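Local coordinates for D-galactonate dehydratase family member RspA (Pantoea ananatis, PDB 3T6C), which dehydrates D-gluconate to 2-dehydro-3-deoxy-D-gluconate with low activity in vitro, using one magnesium ion per subunit, at residues A[269-274]-A[292-297]. Sequence-based numbering, arbitrary orientation.
Sequences FFLEDP and TPIAMG. With MG (magnesium ion), chain C; GCO (D-gluconic acid), chain D.
Leu271 lies beside Ile294, and Glu272 beside Ala295, in two neighbouring parallel strands, 270-272 and 294-296. They belong to the modified TIM barrel, (beta/alpha)7beta, of the mandelate racemase/muconate lactonizing enzyme family. Helix 283-289 makes the crossover of the beta-alpha-beta unit.

Three backbone hydrogen bonds set the register. Leu271 N donates to Pro293 O at 2.8 Å, and the N-H points almost straight at its acceptor (172°). Ala295 N then donates to Leu271 O, and Asp273 N to Ala295 O.

On the barrel-interior side, the Ala295 methyl sits over the centre of the Phe270 ring. CB is 3.6 Å from the ring centroid, a CH-pi contact. Phe270 CG lies between its backbone N and carbonyl carbon (chi1 66°), which swings the ring over Ala295. Tyr317 also meets this ring.

On the other side mainly apolar groups pack toward helices 253-262 and 283-289. Leu271 CB rests on Thr292 CG2. Pro274 CG touches Ile294 CG2 at 3.9 Å, and Pro274 CD lies 3.7 Å from Met296 SD.

Glu272 connects the sheet to the active site. Its CG is anti to the backbone N (chi1 175°) and the chain stays extended, so the carboxylate leads away from strand 294-296 to the metal. OE2 binds magnesium at 2.0 Å and also accepts a hydrogen bond from Arg319. Asp246 and Glu298 supply the other protein ligands. Gluconate chelates the ion through O1B and O2, and a water completes the six ligands.

Asp273 is a second-shell residue: the metal-bound water donates to its OD2 at 2.7 Å. The other carboxylate oxygen, Asp273 OD1, accepts a weak hydrogen bond from Gly297 N at 3.3 Å.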
loop_
_atom_site.group_PDB
_atom_site.type_symbol
_atom_site.label_atom_id
_atom_site.label_comp_id
_atom_site.label_asym_id
_atom_site.label_seq_id
_atom_site.Cartn_x
_atom_site.Cartn_y
_atom_site.Cartn_z
ATOM N N PHE A 269 -28.231 13.757 4.457
ATOM C CA PHE A 269 -27.556 13.643 5.737
ATOM C C PHE A 269 -26.769 12.321 5.758
ATOM O O PHE A 269 -25.606 12.287 6.204
ATOM C CB PHE A 269 -28.587 13.736 6.890
ATOM C CG PHE A 269 -27.975 13.657 8.249
ATOM C CD1 PHE A 269 -27.454 14.792 8.837
ATOM C CD2 PHE A 269 -28.016 12.466 8.976
ATOM C CE1 PHE A 269 -26.890 14.759 10.123
ATOM C CE2 PHE A 269 -27.425 12.430 10.275
ATOM C CZ PHE A 269 -26.868 13.574 10.817
ATOM N N PHE A 270 -27.405 11.242 5.316
ATOM C CA PHE A 270 -26.645 10.046 4.963
ATOM C C PHE A 270 -27.412 9.149 4.012
ATOM O O PHE A 270 -28.636 9.236 3.954
ATOM C CB PHE A 270 -26.060 9.299 6.186
ATOM C CG PHE A 270 -27.062 8.646 7.174
ATOM C CD1 PHE A 270 -28.012 7.702 6.809
ATOM C CD2 PHE A 270 -26.945 8.934 8.545
ATOM C CE1 PHE A 270 -28.846 7.036 7.760
ATOM C CE2 PHE A 270 -27.778 8.291 9.498
ATOM C CZ PHE A 270 -28.727 7.351 9.115
ATOM N N LEU A 271 -26.672 8.326 3.277
ATOM C CA LEU A 271 -27.188 7.167 2.503
ATOM C C LEU A 271 -26.795 5.930 3.299
ATOM O O LEU A 271 -25.581 5.725 3.582
ATOM C CB LEU A 271 -26.552 7.136 1.115
ATOM C CG LEU A 271 -26.891 5.906 0.278
ATOM C CD1 LEU A 271 -28.436 5.873 -0.009
ATOM C CD2 LEU A 271 -26.070 5.945 -1.006
ATOM N N GLU A 272 -27.793 5.130 3.657
ATOM C CA GLU A 272 -27.567 4.026 4.602
ATOM C C GLU A 272 -27.505 2.666 3.865
ATOM O O GLU A 272 -28.230 2.409 2.864
ATOM C CB GLU A 272 -28.694 4.025 5.641
ATOM C CG GLU A 272 -28.701 2.881 6.651
ATOM C CD GLU A 272 -29.987 2.907 7.435
ATOM O OE1 GLU A 272 -30.668 3.981 7.444
ATOM O OE2 GLU A 272 -30.276 1.889 8.112
ATOM N N ASP A 273 -26.619 1.808 4.331
ATOM C CA ASP A 273 -26.449 0.418 3.879
ATOM C C ASP A 273 -26.380 0.289 2.359
ATOM O O ASP A 273 -27.115 -0.487 1.736
ATOM C CB ASP A 273 -27.531 -0.499 4.467
ATOM C CG ASP A 273 -27.358 -0.722 6.001
ATOM O OD1 ASP A 273 -26.458 -0.112 6.615
ATOM O OD2 ASP A 273 -28.144 -1.516 6.612
ATOM N N PRO A 274 -25.461 1.039 1.751
ATOM C CA PRO A 274 -25.313 0.874 0.296
ATOM C C PRO A 274 -24.791 -0.540 -0.061
ATOM O O PRO A 274 -24.985 -0.961 -1.228
ATOM C CB PRO A 274 -24.226 1.921 -0.037
ATOM C CG PRO A 274 -23.386 2.023 1.277
ATOM C CD PRO A 274 -24.546 2.065 2.294
ATOM N N THR A 292 -21.172 11.765 -0.748
ATOM C CA THR A 292 -22.417 11.595 0.015
ATOM C C THR A 292 -22.089 10.859 1.324
ATOM O O THR A 292 -21.404 9.842 1.307
ATOM C CB THR A 292 -23.390 10.757 -0.814
ATOM O OG1 THR A 292 -23.865 11.565 -1.931
ATOM C CG2 THR A 292 -24.563 10.197 0.031
ATOM N N PRO A 293 -22.537 11.375 2.477
ATOM C CA PRO A 293 -22.195 10.646 3.703
ATOM C C PRO A 293 -22.802 9.250 3.761
ATOM O O PRO A 293 -23.929 9.061 3.243
ATOM C CB PRO A 293 -22.777 11.551 4.817
ATOM C CG PRO A 293 -22.896 12.940 4.179
ATOM C CD PRO A 293 -23.264 12.633 2.750
ATOM N N ILE A 294 -22.087 8.307 4.376
ATOM C CA ILE A 294 -22.476 6.898 4.349
ATOM C C ILE A 294 -22.701 6.387 5.771
ATOM O O ILE A 294 -21.884 6.603 6.644
ATOM C CB ILE A 294 -21.369 6.033 3.680
ATOM C CG1 ILE A 294 -21.195 6.444 2.196
ATOM C CG2 ILE A 294 -21.696 4.526 3.740
ATOM C CD1 ILE A 294 -22.442 6.286 1.329
ATOM N N ALA A 295 -23.820 5.687 5.977
ATOM C CA ALA A 295 -24.086 4.994 7.242
ATOM C C ALA A 295 -24.113 3.497 6.965
ATOM O O ALA A 295 -24.648 3.051 5.940
ATOM C CB ALA A 295 -25.447 5.413 7.821
ATOM N N MET A 296 -23.546 2.708 7.897
ATOM C CA MET A 296 -23.577 1.254 7.765
ATOM C C MET A 296 -23.700 0.643 9.111
ATOM O O MET A 296 -23.115 1.141 10.086
ATOM C CB MET A 296 -22.222 0.718 7.203
ATOM C CG MET A 296 -21.967 0.915 5.697
ATOM S SD MET A 296 -22.869 -0.261 4.664
ATOM C CE MET A 296 -22.223 -1.829 5.251
ATOM N N GLY A 297 -24.301 -0.548 9.107
ATOM C CA GLY A 297 -24.054 -1.484 10.192
ATOM C C GLY A 297 -25.139 -2.016 11.086
ATOM O O GLY A 297 -24.800 -2.698 12.054
HETATM MG MG MG C . -31.706 0.462 7.760
HETATM C C1 GCO D . -33.880 0.532 9.710
HETATM C C2 GCO D . -33.795 -0.903 9.351
HETATM C C3 GCO D . -35.026 -1.720 9.695
HETATM C C4 GCO D . -34.743 -3.202 9.553
HETATM C C5 GCO D . -35.477 -3.969 10.626
HETATM C C6 GCO D . -35.232 -5.467 10.575
HETATM O O1A GCO D . -34.638 0.951 10.634
HETATM O O1B GCO D . -33.052 1.334 9.166
HETATM O O2 GCO D . -33.268 -1.020 8.055
HETATM O O3 GCO D . -36.023 -1.292 8.843
HETATM O O4 GCO D . -35.180 -3.604 8.267
HETATM O O5 GCO D . -35.079 -3.487 11.855
HETATM O O6 GCO D . -35.880 -6.201 11.594
HETATM O O HOH W 1 -25.918 -2.945 7.948
HETATM O O HOH W 2 -30.699 -0.680 6.320
#